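Local structure of alpha-hemoglobin-stabilizing protein (Homo sapiens, 1Z8U) at residues M45-I49 / L70-N75; E34-V38 / F81-R86; L3-N7 / V56-E62. The protein acts as a chaperone that binds free alpha-hemoglobin and prevents its harmful aggregation and precipitation during normal erythroid cell development. The protein carries 1 engineered substitution. All blocks are in the same frame, centred on the assembly; numbering follows the deposited sequence.

Interaction 1: M45-I49 / L70-N75; sequences MNFYI and LRQELN
In the core of an antiparallel three-helix bundle, M45, Y48 and I49 of helix 34-52 close on L70, R71 and L74 of helix 60-86. The axes of the two short segments come within 10.3 Å, and their directions differ by 148°. L74 is the shared apolar partner. M45 SD passes L74 CB at 3.8 Å, the two side chains sliding by each other in opposite directions. Farther out, L74 CD1 lies 4.1 Å from Y48 CB and 4.3 Å from I49 CG1. L70 adds its CD2, 4.4 Å from I49 CG1. The M45 chain leaves its helix with CG opposite the carbonyl carbon (chi1 -70°) and runs extended through chi2, which puts the sulfur beside L74 and near the amide end of N75; the bend at chi3 turns only the methyl CE. Toward solvent, R71 crosses I49 at about a right angle and lays one guanidinium face on the methyl CD1; the modelled 2.9 Å from I49 CD1 to R71 NE is shorter than a normal contact and doubtful in detail. N46 ND2 comes to the guanidinium edge, in its plane, with the amide turned 56° against it; since ND2 and NH2 are both donors, they merely crowd one another. E42 gives R71 a long, weak ion pair. On the inner side F18 meets the Y48 ring edge-to-face and touches M45 and L74, so helix 5-23 completes the apolar core typical of a three-helix bundle.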
loop_
_atom_site.group_PDB
_atom_site.type_symbol
_atom_site.label_atom_id
_atom_site.label_comp_id
_atom_site.label_asym_id
_atom_site.label_seq_id
_atom_site.Cartn_x
_atom_site.Cartn_y
_atom_site.Cartn_z
ATOM N N MET A 45 1.546 -3.400 -8.973
ATOM C CA MET A 45 1.234 -4.265 -10.110
ATOM C C MET A 45 1.496 -5.726 -9.759
ATOM O O MET A 45 0.674 -6.591 -10.046
ATOM C CB MET A 45 2.018 -3.835 -11.360
ATOM C CG MET A 45 1.512 -2.512 -11.915
ATOM S SD MET A 45 2.201 -2.041 -13.502
ATOM C CE MET A 45 3.524 -0.955 -12.994
ATOM N N ASN A 46 2.629 -6.004 -9.121
ATOM C CA ASN A 46 2.917 -7.374 -8.711
ATOM C C ASN A 46 1.689 -7.826 -7.930
ATOM O O ASN A 46 1.132 -8.895 -8.167
ATOM C CB ASN A 46 4.156 -7.421 -7.807
ATOM C CG ASN A 46 5.453 -7.260 -8.581
ATOM O OD1 ASN A 46 6.537 -7.162 -7.996
ATOM N ND2 ASN A 46 5.353 -7.241 -9.904
ATOM N N PHE A 47 1.271 -6.965 -7.009
ATOM C CA PHE A 47 0.114 -7.194 -6.157
ATOM C C PHE A 47 -1.115 -7.656 -6.945
ATOM O O PHE A 47 -1.675 -8.704 -6.645
ATOM C CB PHE A 47 -0.190 -5.901 -5.371
ATOM C CG PHE A 47 -1.555 -5.868 -4.752
ATOM C CD1 PHE A 47 -2.354 -4.735 -4.881
ATOM C CD2 PHE A 47 -2.059 -6.980 -4.074
ATOM C CE1 PHE A 47 -3.639 -4.703 -4.352
ATOM C CE2 PHE A 47 -3.344 -6.963 -3.540
ATOM C CZ PHE A 47 -4.139 -5.822 -3.678
ATOM N N TYR A 48 -1.541 -6.872 -7.936
ATOM C CA TYR A 48 -2.705 -7.230 -8.755
ATOM C C TYR A 48 -2.505 -8.551 -9.486
ATOM O O TYR A 48 -3.409 -9.383 -9.556
ATOM C CB TYR A 48 -3.006 -6.143 -9.787
ATOM C CG TYR A 48 -3.842 -5.011 -9.257
ATOM C CD1 TYR A 48 -3.416 -4.265 -8.157
ATOM C CD2 TYR A 48 -5.057 -4.669 -9.860
ATOM C CE1 TYR A 48 -4.173 -3.203 -7.669
ATOM C CE2 TYR A 48 -5.828 -3.599 -9.378
ATOM C CZ TYR A 48 -5.372 -2.870 -8.281
ATOM O OH TYR A 48 -6.082 -1.791 -7.815
ATOM N N ILE A 49 -1.319 -8.745 -10.038
ATOM C CA ILE A 49 -1.045 -9.974 -10.751
ATOM C C ILE A 49 -1.177 -11.160 -9.807
ATOM O O ILE A 49 -1.931 -12.090 -10.079
ATOM C CB ILE A 49 0.361 -9.949 -11.357
ATOM C CG1 ILE A 49 0.402 -8.941 -12.499
ATOM C CG2 ILE A 49 0.742 -11.322 -11.861
ATOM C CD1 ILE A 49 1.789 -8.711 -13.031
ATOM N N LEU A 70 -2.981 -8.783 -18.682
ATOM C CA LEU A 70 -3.250 -7.877 -17.573
ATOM C C LEU A 70 -2.036 -6.977 -17.353
ATOM O O LEU A 70 -2.129 -5.754 -17.490
ATOM C CB LEU A 70 -3.551 -8.670 -16.295
ATOM C CG LEU A 70 -3.629 -7.882 -14.979
ATOM C CD1 LEU A 70 -4.779 -6.876 -15.019
ATOM C CD2 LEU A 70 -3.799 -8.861 -13.831
ATOM N N ARG A 71 -0.901 -7.588 -17.020
ATOM C CA ARG A 71 0.321 -6.830 -16.792
ATOM C C ARG A 71 0.598 -5.860 -17.941
ATOM O O ARG A 71 1.041 -4.734 -17.704
ATOM C CB ARG A 71 1.510 -7.773 -16.592
ATOM C CG ARG A 71 2.851 -7.061 -16.598
ATOM C CD ARG A 71 3.958 -7.928 -16.032
ATOM N NE ARG A 71 4.093 -7.749 -14.589
ATOM C CZ ARG A 71 4.890 -8.476 -13.811
ATOM N NH1 ARG A 71 5.631 -9.446 -14.336
ATOM N NH2 ARG A 71 4.946 -8.232 -12.506
ATOM N N GLN A 72 0.337 -6.290 -19.178
ATOM C CA GLN A 72 0.545 -5.432 -20.347
ATOM C C GLN A 72 -0.316 -4.179 -20.209
ATOM O O GLN A 72 0.124 -3.071 -20.522
ATOM C CB GLN A 72 0.142 -6.140 -21.647
ATOM C CG GLN A 72 1.030 -5.905 -22.858
ATOM C CD GLN A 72 0.705 -4.583 -23.554
ATOM O OE1 GLN A 72 1.590 -3.750 -23.769
ATOM N NE2 GLN A 72 -0.565 -4.383 -23.900
ATOM N N GLU A 73 -1.547 -4.372 -19.742
ATOM C CA GLU A 73 -2.495 -3.278 -19.567
ATOM C C GLU A 73 -2.218 -2.426 -18.334
ATOM O O GLU A 73 -2.339 -1.201 -18.386
ATOM C CB GLU A 73 -3.921 -3.828 -19.505
ATOM C CG GLU A 73 -4.385 -4.489 -20.799
ATOM C CD GLU A 73 -4.442 -3.522 -21.973
ATOM O OE1 GLU A 73 -4.743 -3.975 -23.098
ATOM O OE2 GLU A 73 -4.191 -2.312 -21.778
ATOM N N LEU A 74 -1.852 -3.070 -17.230
ATOM C CA LEU A 74 -1.554 -2.344 -16.002
ATOM C C LEU A 74 -0.461 -1.317 -16.278
ATOM O O LEU A 74 -0.486 -0.205 -15.750
ATOM C CB LEU A 74 -1.109 -3.317 -14.911
ATOM C CG LEU A 74 -2.220 -4.243 -14.414
ATOM C CD1 LEU A 74 -1.636 -5.346 -13.560
ATOM C CD2 LEU A 74 -3.240 -3.439 -13.635
ATOM N N ASN A 75 0.490 -1.700 -17.123
ATOM C CA ASN A 75 1.595 -0.828 -17.495
ATOM C C ASN A 75 1.095 0.357 -18.307
ATOM O O ASN A 75 1.561 1.479 -18.134
ATOM C CB ASN A 75 2.618 -1.604 -18.321
ATOM C CG ASN A 75 3.194 -2.787 -17.574
ATOM O OD1 ASN A 75 3.989 -3.552 -18.118
ATOM N ND2 ASN A 75 2.796 -2.945 -16.319
#

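Interaction 2: E34-V38 / F81-R86; sequences EEDMV and FLAKYR
M37 carries this antiparallel helix-helix contact of the three-helix bundle, its thioether wedged between two aromatic side chains, Y85 and F81, in paired Met-aromatic contacts. CG of M37 lies anti to the backbone N (chi1 176°), and bends at chi2 and chi3 then fold the chain across one face of the Y85 ring. CG passes 3.7 Å from Y85 CD1, and the methyl CE settles over the same face, displaced toward the rim, in a CH-pi contact 3.5 Å from Y85 CE2 and 18° off the ring normal. The sulfur stands higher above that face and turns to F81, which it meets at the ring edge, with SD 4.0 Å from F81 CE2. The Y85 ring is held from other directions too: its hydroxyl is hydrogen-bonded to the carbonyl of V32, and F27 packs edge-to-face on it. Beside this aromatic layer V38 CG2 and L82 CD2 touch loosely at 4.4 Å. Toward the exposed flank E34 reaches out extended, while R86 curls back through bends at chi2 and chi3, and the two cross obliquely. Their salt bridge is long, with E34 OE2 3.7 Å from R86 NH1, and the carboxylate and guanidinium planes stand 79° apart, so the two groups do not pair side by side. E34 OE1 is modelled unusually close to the arginine's aliphatic part, 2.9 Å from R86 CD, a doubtful distance and no bond.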
loop_
_atom_site.group_PDB
_atom_site.type_symbol
_atom_site.label_atom_id
_atom_site.label_comp_id
_atom_site.label_asym_id
_atom_site.label_seq_id
_atom_site.Cartn_x
_atom_site.Cartn_y
_atom_site.Cartn_z
ATOM N N GLU A 34 11.578 9.503 -7.600
ATOM C CA GLU A 34 11.078 8.897 -8.831
ATOM C C GLU A 34 11.445 7.412 -8.816
ATOM O O GLU A 34 10.671 6.545 -9.239
ATOM C CB GLU A 34 11.723 9.579 -10.045
ATOM C CG GLU A 34 11.329 8.982 -11.398
ATOM C CD GLU A 34 12.066 9.625 -12.559
ATOM O OE1 GLU A 34 11.898 10.843 -12.767
ATOM O OE2 GLU A 34 12.812 8.910 -13.260
ATOM N N GLU A 35 12.645 7.149 -8.317
ATOM C CA GLU A 35 13.192 5.811 -8.212
ATOM C C GLU A 35 12.299 4.918 -7.345
ATOM O O GLU A 35 11.979 3.786 -7.733
ATOM C CB GLU A 35 14.590 5.894 -7.607
ATOM C CG GLU A 35 15.538 4.809 -8.041
ATOM C CD GLU A 35 16.839 4.859 -7.269
ATOM O OE1 GLU A 35 17.832 4.239 -7.716
ATOM O OE2 GLU A 35 16.866 5.517 -6.206
ATOM N N ASP A 36 11.890 5.423 -6.179
ATOM C CA ASP A 36 11.040 4.631 -5.292
ATOM C C ASP A 36 9.588 4.635 -5.725
ATOM O O ASP A 36 8.871 3.679 -5.463
ATOM C CB ASP A 36 11.139 5.101 -3.838
ATOM C CG ASP A 36 12.550 5.058 -3.306
ATOM O OD1 ASP A 36 13.236 4.036 -3.501
ATOM O OD2 ASP A 36 12.967 6.055 -2.690
ATOM N N MET A 37 9.136 5.700 -6.373
ATOM C CA MET A 37 7.755 5.701 -6.839
ATOM C C MET A 37 7.609 4.538 -7.824
ATOM O O MET A 37 6.550 3.922 -7.917
ATOM C CB MET A 37 7.396 7.015 -7.534
ATOM C CG MET A 37 5.982 7.018 -8.131
ATOM S SD MET A 37 4.681 6.643 -6.922
ATOM C CE MET A 37 4.216 8.284 -6.378
ATOM N N VAL A 38 8.676 4.233 -8.556
ATOM C CA VAL A 38 8.627 3.122 -9.496
ATOM C C VAL A 38 8.454 1.822 -8.728
ATOM O O VAL A 38 7.631 0.982 -9.081
ATOM C CB VAL A 38 9.910 3.030 -10.352
ATOM C CG1 VAL A 38 9.929 1.709 -11.138
ATOM C CG2 VAL A 38 9.962 4.206 -11.307
ATOM N N PHE A 81 0.765 7.652 -15.517
ATOM C CA PHE A 81 0.881 7.976 -14.096
ATOM C C PHE A 81 2.316 8.350 -13.762
ATOM O O PHE A 81 2.575 9.406 -13.187
ATOM C CB PHE A 81 0.463 6.769 -13.252
ATOM C CG PHE A 81 0.556 6.996 -11.766
ATOM C CD1 PHE A 81 -0.472 7.636 -11.077
ATOM C CD2 PHE A 81 1.668 6.554 -11.050
ATOM C CE1 PHE A 81 -0.395 7.828 -9.696
ATOM C CE2 PHE A 81 1.755 6.741 -9.671
ATOM C CZ PHE A 81 0.724 7.377 -8.992
ATOM N N LEU A 82 3.246 7.476 -14.124
ATOM C CA LEU A 82 4.655 7.725 -13.862
ATOM C C LEU A 82 5.123 9.013 -14.527
ATOM O O LEU A 82 5.904 9.769 -13.953
ATOM C CB LEU A 82 5.502 6.555 -14.365
ATOM C CG LEU A 82 5.344 5.212 -13.648
ATOM C CD1 LEU A 82 6.190 4.166 -14.364
ATOM C CD2 LEU A 82 5.765 5.341 -12.185
ATOM N N ALA A 83 4.639 9.255 -15.742
ATOM C CA ALA A 83 5.014 10.448 -16.494
ATOM C C ALA A 83 4.526 11.717 -15.806
ATOM O O ALA A 83 5.289 12.670 -15.625
ATOM C CB ALA A 83 4.451 10.372 -17.903
ATOM N N LYS A 84 3.251 11.733 -15.431
ATOM C CA LYS A 84 2.701 12.898 -14.762
ATOM C C LYS A 84 3.481 13.135 -13.473
ATOM O O LYS A 84 3.873 14.263 -13.179
ATOM C CB LYS A 84 1.218 12.700 -14.451
ATOM C CG LYS A 84 0.542 13.973 -13.960
ATOM C CD LYS A 84 -0.897 13.735 -13.520
ATOM C CE LYS A 84 -1.508 15.010 -12.950
ATOM N NZ LYS A 84 -2.856 14.776 -12.363
ATOM N N TYR A 85 3.717 12.069 -12.710
ATOM C CA TYR A 85 4.465 12.185 -11.462
ATOM C C TYR A 85 5.898 12.587 -11.749
ATOM O O TYR A 85 6.528 13.293 -10.968
ATOM C CB TYR A 85 4.455 10.863 -10.690
ATOM C CG TYR A 85 5.180 10.938 -9.362
ATOM C CD1 TYR A 85 6.507 10.523 -9.236
ATOM C CD2 TYR A 85 4.543 11.458 -8.233
ATOM C CE1 TYR A 85 7.183 10.625 -8.016
ATOM C CE2 TYR A 85 5.205 11.567 -7.014
ATOM C CZ TYR A 85 6.523 11.151 -6.910
ATOM O OH TYR A 85 7.168 11.267 -5.698
ATOM N N ARG A 86 6.415 12.122 -12.876
ATOM C CA ARG A 86 7.772 12.445 -13.274
ATOM C C ARG A 86 7.834 13.954 -13.461
ATOM O O ARG A 86 8.825 14.597 -13.115
ATOM C CB ARG A 86 8.102 11.752 -14.589
ATOM C CG ARG A 86 9.579 11.581 -14.850
ATOM C CD ARG A 86 9.938 10.114 -14.783
ATOM N NE ARG A 86 9.150 9.327 -15.727
ATOM C CZ ARG A 86 9.177 8.002 -15.793
ATOM N NH1 ARG A 86 9.953 7.313 -14.969
ATOM N NH2 ARG A 86 8.428 7.368 -16.682
#

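Interaction 3: L3-N7 / V56-E62; sequences LLKAN and VTGEPQE
The side chain of N7, in the first turn of helix 5-23, is gripped between the interhelical loop at T57 and the carboxylate of E62, at one end of the three-helix bundle. With CG beside the backbone N (chi1 -53°), the amide projects from its helix and meets E62 from the opposite direction. The amide and carboxylate planes are tilted 27° from each other. N7 ND2 donates to E62 OE1 over 3.1 Å in an almost straight bond (176°); the acceptor lies in the plane of the amide, whereas the amide nitrogen reaches OE1 on its syn side, somewhat out of the carboxylate plane. On its T57 side the amide addresses the backbone at both ends: ND2 gives a hydrogen bond to T57 O, and OD1 receives one from T57 N. These last two are modelled very short, and the place of OD1 is uncertain, so their exact lengths are doubtful. Together they would fix the amide's rotation. An alanine in place of E62 would probably leave N7 ND2 without its straightest acceptor and open a gap beside L4 CB, which now lies 3.4 Å from E62 OE1. L4 points its CD1 at the loop, 3.4 Å from T57 O, and a beta carbon at G58 would crowd that methyl; the backbone angles of G58 call for glycine in any case. A6 CB rests on T57 CG2 at 3.3 Å. L3 packs on K65 and E69, and V56 on A66 and L67, extending the contact along helix 60-86. By clasping the T57 backbone and E62, N7 joins the start of helix 5-23 to the loop before helix 60-86 and to that helix's first turn, closing one end of this antiparallel three-helix bundle.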
loop_
_atom_site.group_PDB
_atom_site.type_symbol
_atom_site.label_atom_id
_atom_site.label_comp_id
_atom_site.label_asym_id
_atom_site.label_seq_id
_atom_site.Cartn_x
_atom_site.Cartn_y
_atom_site.Cartn_z
ATOM N N LEU A 3 -9.376 -15.029 -25.468
ATOM C CA LEU A 3 -8.746 -15.763 -24.373
ATOM C C LEU A 3 -9.771 -16.464 -23.484
ATOM O O LEU A 3 -9.500 -17.559 -22.992
ATOM C CB LEU A 3 -7.838 -14.857 -23.522
ATOM C CG LEU A 3 -8.240 -13.457 -23.058
ATOM C CD1 LEU A 3 -8.226 -12.521 -24.249
ATOM C CD2 LEU A 3 -9.595 -13.484 -22.382
ATOM N N LEU A 4 -10.938 -15.849 -23.285
ATOM C CA LEU A 4 -11.998 -16.445 -22.470
ATOM C C LEU A 4 -12.921 -15.384 -21.896
ATOM O O LEU A 4 -12.473 -14.453 -21.225
ATOM C CB LEU A 4 -11.401 -17.271 -21.329
ATOM C CG LEU A 4 -12.156 -18.530 -20.901
ATOM C CD1 LEU A 4 -11.348 -19.244 -19.833
ATOM C CD2 LEU A 4 -13.539 -18.174 -20.384
ATOM N N LYS A 5 -14.220 -15.534 -22.144
ATOM C CA LYS A 5 -15.223 -14.583 -21.666
ATOM C C LYS A 5 -15.180 -14.355 -20.155
ATOM O O LYS A 5 -15.746 -13.382 -19.655
ATOM C CB LYS A 5 -16.627 -15.046 -22.071
ATOM C CG LYS A 5 -17.521 -13.929 -22.611
ATOM C CD LYS A 5 -16.968 -13.375 -23.925
ATOM C CE LYS A 5 -17.904 -12.349 -24.555
ATOM N NZ LYS A 5 -17.372 -11.824 -25.846
ATOM N N ALA A 6 -14.513 -15.250 -19.435
ATOM C CA ALA A 6 -14.386 -15.137 -17.987
ATOM C C ALA A 6 -13.219 -14.216 -17.641
ATOM O O ALA A 6 -13.411 -13.120 -17.115
ATOM C CB ALA A 6 -14.171 -16.510 -17.372
ATOM N N ASN A 7 -12.008 -14.664 -17.951
ATOM C CA ASN A 7 -10.814 -13.879 -17.676
ATOM C C ASN A 7 -10.774 -12.575 -18.470
ATOM O O ASN A 7 -10.000 -11.674 -18.148
ATOM C CB ASN A 7 -9.558 -14.694 -17.981
ATOM C CG ASN A 7 -9.556 -16.034 -17.283
ATOM O OD1 ASN A 7 -9.980 -16.142 -16.136
ATOM N ND2 ASN A 7 -9.068 -17.062 -17.967
ATOM N N VAL A 56 -7.932 -15.946 -12.345
ATOM C CA VAL A 56 -7.933 -16.396 -13.733
ATOM C C VAL A 56 -8.463 -17.817 -13.770
ATOM O O VAL A 56 -8.174 -18.624 -12.882
ATOM C CB VAL A 56 -6.515 -16.380 -14.360
ATOM C CG1 VAL A 56 -6.136 -14.971 -14.752
ATOM C CG2 VAL A 56 -5.500 -16.943 -13.378
ATOM N N THR A 57 -9.244 -18.116 -14.799
ATOM C CA THR A 57 -9.833 -19.434 -14.953
ATOM C C THR A 57 -9.471 -20.057 -16.293
ATOM O O THR A 57 -9.172 -19.353 -17.258
ATOM C CB THR A 57 -11.371 -19.364 -14.815
ATOM O OG1 THR A 57 -11.956 -20.555 -15.352
ATOM C CG2 THR A 57 -11.924 -18.153 -15.540
ATOM N N GLY A 58 -9.488 -21.384 -16.339
ATOM C CA GLY A 58 -9.164 -22.086 -17.566
ATOM C C GLY A 58 -8.004 -23.051 -17.425
ATOM O O GLY A 58 -7.713 -23.547 -16.331
ATOM N N GLU A 59 -7.338 -23.312 -18.546
ATOM C CA GLU A 59 -6.201 -24.226 -18.583
ATOM C C GLU A 59 -4.894 -23.433 -18.593
ATOM O O GLU A 59 -4.856 -22.291 -19.054
ATOM C CB GLU A 59 -6.277 -25.111 -19.836
ATOM C CG GLU A 59 -7.629 -25.796 -20.071
ATOM C CD GLU A 59 -7.988 -26.820 -19.004
ATOM O OE1 GLU A 59 -9.086 -27.409 -19.095
ATOM O OE2 GLU A 59 -7.178 -27.039 -18.078
ATOM N N PRO A 60 -3.804 -24.037 -18.091
ATOM C CA PRO A 60 -2.481 -23.409 -18.030
ATOM C C PRO A 60 -2.148 -22.486 -19.205
ATOM O O PRO A 60 -1.719 -21.351 -19.008
ATOM C CB PRO A 60 -1.550 -24.611 -17.941
ATOM C CG PRO A 60 -2.325 -25.522 -17.051
ATOM C CD PRO A 60 -3.731 -25.434 -17.624
ATOM N N GLN A 61 -2.348 -22.973 -20.423
ATOM C CA GLN A 61 -2.066 -22.176 -21.610
ATOM C C GLN A 61 -2.778 -20.832 -21.560
ATOM O O GLN A 61 -2.166 -19.786 -21.769
ATOM C CB GLN A 61 -2.490 -22.937 -22.872
ATOM C CG GLN A 61 -2.564 -22.075 -24.132
ATOM C CD GLN A 61 -3.895 -21.347 -24.281
ATOM O OE1 GLN A 61 -4.007 -20.381 -25.037
ATOM N NE2 GLN A 61 -4.912 -21.820 -23.570
ATOM N N GLU A 62 -4.075 -20.870 -21.281
ATOM C CA GLU A 62 -4.882 -19.660 -21.221
ATOM C C GLU A 62 -4.632 -18.922 -19.914
ATOM O O GLU A 62 -4.774 -17.701 -19.834
ATOM C CB GLU A 62 -6.365 -20.021 -21.353
ATOM C CG GLU A 62 -7.255 -18.862 -21.762
ATOM C CD GLU A 62 -7.546 -17.908 -20.625
ATOM O OE1 GLU A 62 -8.030 -16.792 -20.902
ATOM O OE2 GLU A 62 -7.301 -18.277 -19.456
#

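How the interactions relate
Followed from the N terminus, the chain opens interaction 3 at 3-7, runs along helix 5-23, and enters helix 34-52, which supplies the first halves of interactions 2 and 1 in turn. The loop 56-59 and the start of helix 60-86 then close interaction 3, after 48 intervening residues. Further along helix 60-86, residues 70-75 close interaction 1 and residues 81-86 close interaction 2, so interaction 1 sits within the larger loop and interaction 3 crosses both. Interactions 1 and 2 are two levels of one antiparallel hairpin, their centres 16 Å apart. Interaction 3 ties helix 5-23 to that hairpin's turn, its centre 32 Å from interaction 2, beyond the chain's centre.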